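Local coordinates for protein cypemycin cysteine dehydrogenase (decarboxylating) (Streptomyces sp, PDB 6JDD) that catalyses the flavin-dependent oxidative decarboxylation of the C-terminal cysteine of the precursor peptide in biosynthesis of the linaridin cypemycin, at residues 96-99 / 100-104; 29-32 / 33-37. All blocks are in the same frame, centred on the assembly; numbering follows the deposited sequence.

In the fold
Both contacts are local, joining residues three or four apart: contact 1 at the start of helix 97-104, contact 2 over the end of helix 24-34 and the loop after it. Both helices belong to a Rossmann-like flavoprotein domain built round a six-stranded parallel sheet. Contact 2 comes first along the chain, where the beta-alpha-beta unit of strands 10-15 and 39-44 turns into its second strand. Contact 1 follows strand 90-95, and its N-terminus meets FAD. Their centres lie about 28 Å apart, on opposite sides of the chain's centre, and their nearest atoms about 18 Å apart. Contact 1 is buried between the cofactor and a second subunit; contact 2 is a partly exposed helix end.

Contact 1 (96-99 / 100-104); sequences TLDT and VMRLA. With FAD (flavin-adenine dinucleotide), chain B.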
ATOM      1  N   THR A  96     -16.967  10.514  27.662  1.00 38.76           N
ATOM      2  CA  THR A  96     -18.116  10.013  26.874  1.00 40.72           C
ATOM      3  C   THR A  96     -18.981   9.080  27.753  1.00 41.96           C
ATOM      4  O   THR A  96     -18.481   8.448  28.707  1.00 34.91           O
ATOM      5  CB  THR A  96     -17.648   9.326  25.582  1.00 40.50           C
ATOM      6  OG1 THR A  96     -16.700   8.317  25.946  1.00 38.24           O
ATOM      7  CG2 THR A  96     -17.025  10.310  24.608  1.00 41.89           C
ATOM      8  N   LEU A  97     -20.216   8.907  27.313  1.00 41.72           N
ATOM      9  CA  LEU A  97     -21.159   7.858  27.796  1.00 39.09           C
ATOM     10  C   LEU A  97     -20.466   6.502  27.739  1.00 40.94           C
ATOM     11  O   LEU A  97     -20.432   5.848  28.781  1.00 35.44           O
ATOM     12  CB  LEU A  97     -22.405   7.926  26.917  1.00 40.10           C
ATOM     13  CG  LEU A  97     -23.477   6.868  27.153  1.00 46.98           C
ATOM     14  CD1 LEU A  97     -23.739   6.657  28.622  1.00 48.89           C
ATOM     15  CD2 LEU A  97     -24.759   7.276  26.482  1.00 49.17           C
ATOM     16  N   ASP A  98     -19.822   6.187  26.608  1.00 38.10           N
ATOM     17  CA  ASP A  98     -19.238   4.859  26.413  1.00 36.09           C
ATOM     18  C   ASP A  98     -18.047   4.677  27.362  1.00 32.64           C
ATOM     19  O   ASP A  98     -17.833   3.558  27.823  1.00 34.08           O
ATOM     20  CB  ASP A  98     -18.889   4.595  24.953  1.00 37.13           C
ATOM     21  CG  ASP A  98     -18.755   3.101  24.735  1.00 40.19           C
ATOM     22  OD1 ASP A  98     -19.777   2.404  24.890  1.00 39.35           O
ATOM     23  OD2 ASP A  98     -17.618   2.643  24.470  1.00 45.64           O
ATOM     24  N   THR A  99     -17.257   5.696  27.588  1.00 34.10           N
ATOM     25  CA  THR A  99     -16.054   5.512  28.448  1.00 41.36           C
ATOM     26  C   THR A  99     -16.581   5.190  29.850  1.00 38.52           C
ATOM     27  O   THR A  99     -16.051   4.270  30.503  1.00 35.52           O
ATOM     28  CB  THR A  99     -15.046   6.683  28.384  1.00 40.25           C
ATOM     29  OG1 THR A  99     -14.131   6.607  27.277  1.00 36.27           O
ATOM     30  CG2 THR A  99     -14.189   6.734  29.631  1.00 34.01           C
ATOM     31  N   VAL A 100     -17.626   5.894  30.272  1.00 39.74           N
ATOM     32  CA  VAL A 100     -18.213   5.698  31.624  1.00 38.00           C
ATOM     33  C   VAL A 100     -18.881   4.326  31.745  1.00 36.53           C
ATOM     34  O   VAL A 100     -18.674   3.709  32.756  1.00 33.57           O
ATOM     35  CB  VAL A 100     -19.148   6.852  31.956  1.00 37.55           C
ATOM     36  CG1 VAL A 100     -19.871   6.603  33.260  1.00 38.86           C
ATOM     37  CG2 VAL A 100     -18.320   8.114  32.028  1.00 36.95           C
ATOM     38  N   MET A 101     -19.593   3.855  30.719  1.00 31.27           N
ATOM     39  CA  MET A 101     -20.121   2.479  30.720  1.00 30.35           C
ATOM     40  C   MET A 101     -18.969   1.450  30.868  1.00 36.52           C
ATOM     41  O   MET A 101     -19.072   0.545  31.682  1.00 35.78           O
ATOM     42  CB  MET A 101     -20.951   2.204  29.467  1.00 31.67           C
ATOM     43  CG  MET A 101     -22.152   3.081  29.285  1.00 37.33           C
ATOM     44  SD  MET A 101     -23.422   2.969  30.625  1.00 39.72           S
ATOM     45  CE  MET A 101     -22.807   4.200  31.786  1.00 33.17           C
ATOM     46  N   ARG A 102     -17.899   1.622  30.085  1.00 34.47           N
ATOM     47  CA  ARG A 102     -16.738   0.690  30.124  1.00 33.41           C
ATOM     48  C   ARG A 102     -16.123   0.676  31.530  1.00 33.45           C
ATOM     49  O   ARG A 102     -15.725  -0.413  31.990  1.00 36.04           O
ATOM     50  CB  ARG A 102     -15.696   1.093  29.075  1.00 36.57           C
ATOM     51  CG  ARG A 102     -16.051   0.676  27.655  1.00 38.89           C
ATOM     52  CD  ARG A 102     -14.824   0.492  26.782  1.00 45.33           C
ATOM     53  NE  ARG A 102     -14.209   1.760  26.413  1.00 52.69           N
ATOM     54  CZ  ARG A 102     -12.900   1.980  26.384  1.00 50.29           C
ATOM     55  NH1 ARG A 102     -12.058   1.012  26.704  1.00 40.39           N
ATOM     56  NH2 ARG A 102     -12.437   3.168  26.036  1.00 55.41           N
ATOM     57  N   LEU A 103     -16.051   1.844  32.176  1.00 35.40           N
ATOM     58  CA  LEU A 103     -15.465   1.982  33.527  1.00 38.97           C
ATOM     59  C   LEU A 103     -16.370   1.278  34.549  1.00 36.01           C
ATOM     60  O   LEU A 103     -15.896   0.483  35.330  1.00 33.50           O
ATOM     61  CB  LEU A 103     -15.335   3.477  33.802  1.00 36.74           C
ATOM     62  CG  LEU A 103     -14.599   3.833  35.072  1.00 38.90           C
ATOM     63  CD1 LEU A 103     -13.174   3.254  35.090  1.00 34.14           C
ATOM     64  CD2 LEU A 103     -14.611   5.340  35.195  1.00 48.18           C
ATOM     65  N   ALA A 104     -17.661   1.556  34.469  1.00 36.71           N
ATOM     66  CA  ALA A 104     -18.720   0.958  35.300  1.00 39.82           C
ATOM     67  C   ALA A 104     -18.760  -0.557  35.133  1.00 38.99           C
ATOM     68  O   ALA A 104     -19.366  -1.202  35.961  1.00 39.46           O
ATOM     69  CB  ALA A 104     -20.051   1.541  34.911  1.00 39.67           C
TER
HETATM   70  PA  FAD B 201     -12.407   4.689  22.329  1.00 43.25           P
HETATM   71  O1A FAD B 201     -11.128   4.112  22.839  1.00 46.56           O
HETATM   72  O2A FAD B 201     -12.365   5.515  21.087  1.00 46.21           O
HETATM   73  O5B FAD B 201     -13.486   3.515  22.150  1.00 52.39           O
HETATM   74  C5B FAD B 201     -13.579   2.849  20.866  1.00 51.51           C
HETATM   75  C4B FAD B 201     -14.181   1.478  21.059  1.00 52.59           C
HETATM   76  O4B FAD B 201     -13.349   0.495  20.388  1.00 56.08           O
HETATM   77  C3B FAD B 201     -14.303   0.995  22.511  1.00 49.71           C
HETATM   78  O3B FAD B 201     -15.485   0.227  22.701  1.00 50.11           O
HETATM   79  C2B FAD B 201     -13.044   0.142  22.685  1.00 50.24           C
HETATM   80  O2B FAD B 201     -13.180  -0.832  23.698  1.00 54.93           O
HETATM   81  C1B FAD B 201     -12.930  -0.491  21.304  1.00 49.48           C
HETATM   82  N9A FAD B 201     -11.573  -0.891  20.952  1.00 53.81           N
HETATM   83  C8A FAD B 201     -10.580  -1.320  21.798  1.00 67.62           C
HETATM   84  N7A FAD B 201      -9.466  -1.605  21.163  1.00 58.48           N
HETATM   85  C5A FAD B 201      -9.746  -1.348  19.826  1.00 63.88           C
HETATM   86  C6A FAD B 201      -8.976  -1.456  18.652  1.00 58.80           C
HETATM   87  N6A FAD B 201      -7.711  -1.866  18.631  1.00 61.90           N
HETATM   88  N1A FAD B 201      -9.573  -1.117  17.485  1.00 56.88           N
HETATM   89  C2A FAD B 201     -10.847  -0.705  17.511  1.00 64.08           C
HETATM   90  N3A FAD B 201     -11.666  -0.565  18.550  1.00 56.96           N
HETATM   91  C4A FAD B 201     -11.044  -0.908  19.690  1.00 58.70           C
HETATM   92  N1  FAD B 201     -20.238  10.543  22.843  1.00 40.43           N
HETATM   93  C2  FAD B 201     -20.499  11.020  24.082  1.00 41.08           C
HETATM   94  O2  FAD B 201     -20.642  10.255  25.039  1.00 41.61           O
HETATM   95  N3  FAD B 201     -20.617  12.351  24.332  1.00 44.45           N
HETATM   96  C4  FAD B 201     -20.478  13.292  23.341  1.00 42.70           C
HETATM   97  O4  FAD B 201     -20.591  14.479  23.610  1.00 41.01           O
HETATM   98  C4X FAD B 201     -20.204  12.835  22.037  1.00 43.95           C
HETATM   99  N5  FAD B 201     -20.069  13.717  21.080  1.00 45.33           N
HETATM  100  C5X FAD B 201     -19.804  13.247  19.821  1.00 43.81           C
HETATM  101  C6  FAD B 201     -19.654  14.181  18.781  1.00 40.61           C
HETATM  102  C7  FAD B 201     -19.388  13.782  17.493  1.00 43.69           C
HETATM  103  C7M FAD B 201     -19.233  14.810  16.401  1.00 45.59           C
HETATM  104  C8  FAD B 201     -19.259  12.401  17.204  1.00 45.36           C
HETATM  105  C8M FAD B 201     -18.967  11.939  15.800  1.00 45.15           C
HETATM  106  C9  FAD B 201     -19.404  11.475  18.217  1.00 40.14           C
HETATM  107  C9A FAD B 201     -19.676  11.874  19.536  1.00 40.89           C
HETATM  108  N10 FAD B 201     -19.828  10.965  20.582  1.00 39.11           N
HETATM  109  C10 FAD B 201     -20.097  11.410  21.863  1.00 42.86           C
HETATM  110  C1' FAD B 201     -19.703   9.520  20.322  1.00 37.97           C
HETATM  111  C2' FAD B 201     -18.345   8.982  20.733  1.00 39.74           C
HETATM  112  O2' FAD B 201     -17.333   9.547  19.904  1.00 40.44           O
HETATM  113  C3' FAD B 201     -18.301   7.457  20.618  1.00 39.69           C
HETATM  114  O3' FAD B 201     -19.158   6.885  21.601  1.00 42.17           O
HETATM  115  C4' FAD B 201     -16.897   6.869  20.773  1.00 39.62           C
HETATM  116  O4' FAD B 201     -16.953   5.448  20.628  1.00 39.25           O
HETATM  117  C5' FAD B 201     -16.271   7.211  22.106  1.00 41.66           C
HETATM  118  O5' FAD B 201     -15.029   6.472  22.262  1.00 42.42           O
HETATM  119  P   FAD B 201     -14.051   6.833  23.480  1.00 39.13           P
HETATM  120  O1P FAD B 201     -14.853   6.860  24.739  1.00 40.26           O
HETATM  121  O2P FAD B 201     -13.256   8.040  23.105  1.00 38.57           O
HETATM  122  O3P FAD B 201     -13.085   5.552  23.498  1.00 44.87           O
HETATM  123  O   HOH W   1     -15.324   4.000  25.030  1.00 43.37           O
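Asp98 and Arg102, one helical turn apart, meet through water 1, while Thr96 and Thr99 close on the same FAD phosphate. Thr96 OG1 donates to FAD O1P at 2.6 Å, and Thr99 OG1 gives the same oxygen a second hydrogen bond at 2.7 Å. Water 1 also lies within hydrogen-bonding distance of O1P, and joins it to Asp98 OD2 and Arg102 NE. The carboxylate and guanidinium do not form a salt bridge, since Asp98 OD2 and Arg102 NE are 4.0 Å apart. Instead the water sits in plane at the guanidinium edge, and the ribose of FAD covers one face, with C2B 4.1 Å above its centre. At the other end of the cofactor, Leu97 N donates to flavin O2 at 2.7 Å.

Behind this shell, Thr96 is the N-cap of helix 97-104. Its OG1 stands between the backbone N and the carbonyl carbon (chi1 54°), from where it accepts from Thr99 N as well as donating to the phosphate. Successive i to i+4 backbone bonds, such as Met101 N to Leu97 O at 2.9 Å, hold the turns, and Leu97 CD1 rests against Met101 CG. Further out, Asp109 forms a salt bridge with Arg102 NH1, and Arg107 of the second subunit pairs with Asp98 OD1. Replacing Arg102 with an alanine here would probably leave Asp109 without this charged partner, water 1 without its NE donor and the adenosine ribose without the guanidinium against it.

The phosphate therefore lies at a helix N-terminus, where two hydroxyls and probably the helix dipole help to balance its negative charge, and Asp98, joined to the phosphate through water 1 and to Arg107 of the second subunit, probably links the cofactor site to the subunit interface.

Contact 2 (29-32 / 33-37); sequences HWLR and EFQPE
Trp30 and Phe34 lie side by side on one flank of the helix, pointing the same way, and their rings form an offset stack. The planes are 13° apart, with the centroid of the Trp30 six-membered ring 4.8 Å from that of Phe34. Both side chains leave the backbone with CG opposite N (chi1 173° for Trp30), which sends the rings out alongside each other; Trp30 CH2 comes within 3.8 Å of Phe34 CD2. Phe34 CB adds a CH-pi contact over the centre of the indole's six-membered ring.

A second CH-pi contact joins His29 and Glu33, where CG of the bent glutamate chain lies over a face of the imidazole, 4.2 Å from its centroid. The carboxylate plane is turned 49° from the ring, with Glu33 OE1 3.9 Å from His29 CE1.

Among backbone bonds, Phe34 N to Trp30 O is short at 2.8 Å and nearly straight, and Gln35 N still donates to Leu31 O although Gln35 has left helical geometry. Beyond it, Pro36 CA makes a CA-H...O contact with Arg32 O at 3.3 Å; proline has no N-H to offer this carbonyl.

The polar ends of Arg32 and Gln35 turn elsewhere, to Leu60 O and Phe6 O. The side-chain contacts here are ring stacking and CH-pi, probably mostly dispersive, with no salt bridge between the segments, as the helix ends and the chain turns toward strand 39-44.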
ATOM      1  N   HIS A  29      -3.416  24.215  28.179  1.00 51.78           N
ATOM      2  CA  HIS A  29      -2.603  25.452  28.123  1.00 49.36           C
ATOM      3  C   HIS A  29      -2.925  26.317  29.347  1.00 51.73           C
ATOM      4  O   HIS A  29      -1.983  26.737  30.014  1.00 53.11           O
ATOM      5  CB  HIS A  29      -2.847  26.174  26.806  1.00 49.93           C
ATOM      6  CG  HIS A  29      -2.112  27.469  26.715  1.00 65.83           C
ATOM      7  ND1 HIS A  29      -0.722  27.511  26.659  1.00 65.90           N
ATOM      8  CD2 HIS A  29      -2.555  28.744  26.681  1.00 58.33           C
ATOM      9  CE1 HIS A  29      -0.351  28.753  26.583  1.00 59.25           C
ATOM     10  NE2 HIS A  29      -1.451  29.527  26.593  1.00 62.17           N
ATOM     11  N   TRP A  30      -4.209  26.544  29.636  1.00 52.65           N
ATOM     12  CA  TRP A  30      -4.690  27.288  30.842  1.00 52.15           C
ATOM     13  C   TRP A  30      -4.080  26.707  32.133  1.00 55.49           C
ATOM     14  O   TRP A  30      -3.436  27.456  32.913  1.00 54.72           O
ATOM     15  CB  TRP A  30      -6.225  27.295  30.920  1.00 53.07           C
ATOM     16  CG  TRP A  30      -6.787  27.875  32.185  1.00 63.79           C
ATOM     17  CD1 TRP A  30      -7.141  29.178  32.399  1.00 68.73           C
ATOM     18  CD2 TRP A  30      -7.076  27.177  33.415  1.00 63.30           C
ATOM     19  NE1 TRP A  30      -7.604  29.337  33.674  1.00 67.41           N
ATOM     20  CE2 TRP A  30      -7.567  28.135  34.325  1.00 69.44           C
ATOM     21  CE3 TRP A  30      -6.961  25.848  33.839  1.00 59.86           C
ATOM     22  CZ2 TRP A  30      -7.949  27.802  35.624  1.00 66.26           C
ATOM     23  CZ3 TRP A  30      -7.317  25.520  35.127  1.00 62.66           C
ATOM     24  CH2 TRP A  30      -7.808  26.487  36.006  1.00 67.56           C
ATOM     25  N   LEU A  31      -4.250  25.410  32.355  1.00 53.23           N
ATOM     26  CA  LEU A  31      -3.712  24.758  33.570  1.00 55.00           C
ATOM     27  C   LEU A  31      -2.181  24.916  33.626  1.00 55.21           C
ATOM     28  O   LEU A  31      -1.670  25.174  34.702  1.00 52.78           O
ATOM     29  CB  LEU A  31      -4.144  23.293  33.553  1.00 55.02           C
ATOM     30  CG  LEU A  31      -3.698  22.454  34.746  1.00 51.19           C
ATOM     31  CD1 LEU A  31      -4.247  23.018  36.046  1.00 53.84           C
ATOM     32  CD2 LEU A  31      -4.123  21.019  34.541  1.00 47.92           C
ATOM     33  N   ARG A  32      -1.459  24.829  32.513  1.00 58.77           N
ATOM     34  CA  ARG A  32       0.032  24.979  32.527  1.00 62.93           C
ATOM     35  C   ARG A  32       0.429  26.406  32.942  1.00 56.87           C
ATOM     36  O   ARG A  32       1.445  26.538  33.602  1.00 61.34           O
ATOM     37  CB  ARG A  32       0.606  24.596  31.160  1.00 56.35           C
ATOM     38  CG  ARG A  32       0.289  23.161  30.755  1.00 56.13           C
ATOM     39  CD  ARG A  32       1.260  22.150  31.290  1.00 57.30           C
ATOM     40  NE  ARG A  32       2.532  22.369  30.643  1.00 67.64           N
ATOM     41  CZ  ARG A  32       3.551  23.039  31.151  1.00 59.14           C
ATOM     42  NH1 ARG A  32       3.490  23.573  32.362  1.00 62.48           N
ATOM     43  NH2 ARG A  32       4.648  23.144  30.436  1.00 54.86           N
ATOM     44  N   GLU A  33      -0.316  27.438  32.547  1.00 55.94           N
ATOM     45  CA  GLU A  33      -0.002  28.851  32.890  1.00 66.84           C
ATOM     46  C   GLU A  33      -0.472  29.137  34.317  1.00 68.07           C
ATOM     47  O   GLU A  33       0.293  29.727  35.096  1.00 67.45           O
ATOM     48  CB  GLU A  33      -0.659  29.842  31.917  1.00 82.93           C
ATOM     49  CG  GLU A  33      -0.175  29.706  30.479  1.00 90.87           C
ATOM     50  CD  GLU A  33       1.187  30.317  30.157  1.00101.17           C
ATOM     51  OE1 GLU A  33       1.247  31.125  29.189  1.00107.57           O
ATOM     52  OE2 GLU A  33       2.189  29.977  30.845  1.00 83.27           O
ATOM     53  N   PHE A  34      -1.696  28.739  34.644  1.00 64.83           N
ATOM     54  CA  PHE A  34      -2.251  28.854  36.013  1.00 60.48           C
ATOM     55  C   PHE A  34      -1.327  28.174  37.044  1.00 62.18           C
ATOM     56  O   PHE A  34      -1.205  28.684  38.157  1.00 71.71           O
ATOM     57  CB  PHE A  34      -3.655  28.268  36.000  1.00 62.89           C
ATOM     58  CG  PHE A  34      -4.356  28.362  37.322  1.00 74.58           C
ATOM     59  CD1 PHE A  34      -4.670  29.607  37.846  1.00 74.78           C
ATOM     60  CD2 PHE A  34      -4.682  27.219  38.043  1.00 71.93           C
ATOM     61  CE1 PHE A  34      -5.310  29.711  39.070  1.00 71.43           C
ATOM     62  CE2 PHE A  34      -5.331  27.328  39.259  1.00 72.19           C
ATOM     63  CZ  PHE A  34      -5.640  28.573  39.770  1.00 74.26           C
ATOM     64  N   GLN A  35      -0.662  27.066  36.719  1.00 62.73           N
ATOM     65  CA  GLN A  35       0.075  26.276  37.748  1.00 61.43           C
ATOM     66  C   GLN A  35       1.341  25.650  37.159  1.00 59.69           C
ATOM     67  O   GLN A  35       1.454  24.432  37.063  1.00 59.39           O
ATOM     68  CB  GLN A  35      -0.923  25.277  38.319  1.00 59.08           C
ATOM     69  CG  GLN A  35      -0.471  24.610  39.597  1.00 71.68           C
ATOM     70  CD  GLN A  35      -1.565  23.808  40.266  1.00 69.00           C
ATOM     71  OE1 GLN A  35      -2.775  23.999  40.026  1.00 61.67           O
ATOM     72  NE2 GLN A  35      -1.118  22.906  41.141  1.00 56.11           N
ATOM     73  N   PRO A  36       2.352  26.488  36.818  1.00 69.84           N
ATOM     74  CA  PRO A  36       3.542  26.048  36.075  1.00 64.83           C
ATOM     75  C   PRO A  36       4.344  24.902  36.706  1.00 52.67           C
ATOM     76  O   PRO A  36       5.025  24.219  36.018  1.00 58.89           O
ATOM     77  CB  PRO A  36       4.440  27.300  36.031  1.00 61.97           C
ATOM     78  CG  PRO A  36       3.471  28.468  36.210  1.00 60.97           C
ATOM     79  CD  PRO A  36       2.408  27.929  37.147  1.00 69.78           C
ATOM     80  N   GLU A  37       4.181  24.688  38.002  1.00 64.39           N
ATOM     81  CA  GLU A  37       4.974  23.651  38.705  1.00 67.86           C
ATOM     82  C   GLU A  37       4.319  22.280  38.563  1.00 63.44           C
ATOM     83  O   GLU A  37       4.987  21.288  38.827  1.00 59.52           O
ATOM     84  CB  GLU A  37       5.085  24.026  40.180  1.00 80.23           C
ATOM     85  CG  GLU A  37       3.740  24.211  40.859  1.00 97.88           C
ATOM     86  CD  GLU A  37       2.975  25.429  40.392  1.00 88.11           C
ATOM     87  OE1 GLU A  37       3.379  26.010  39.389  1.00 74.32           O
ATOM     88  OE2 GLU A  37       1.986  25.783  41.027  1.00 80.60           O
TER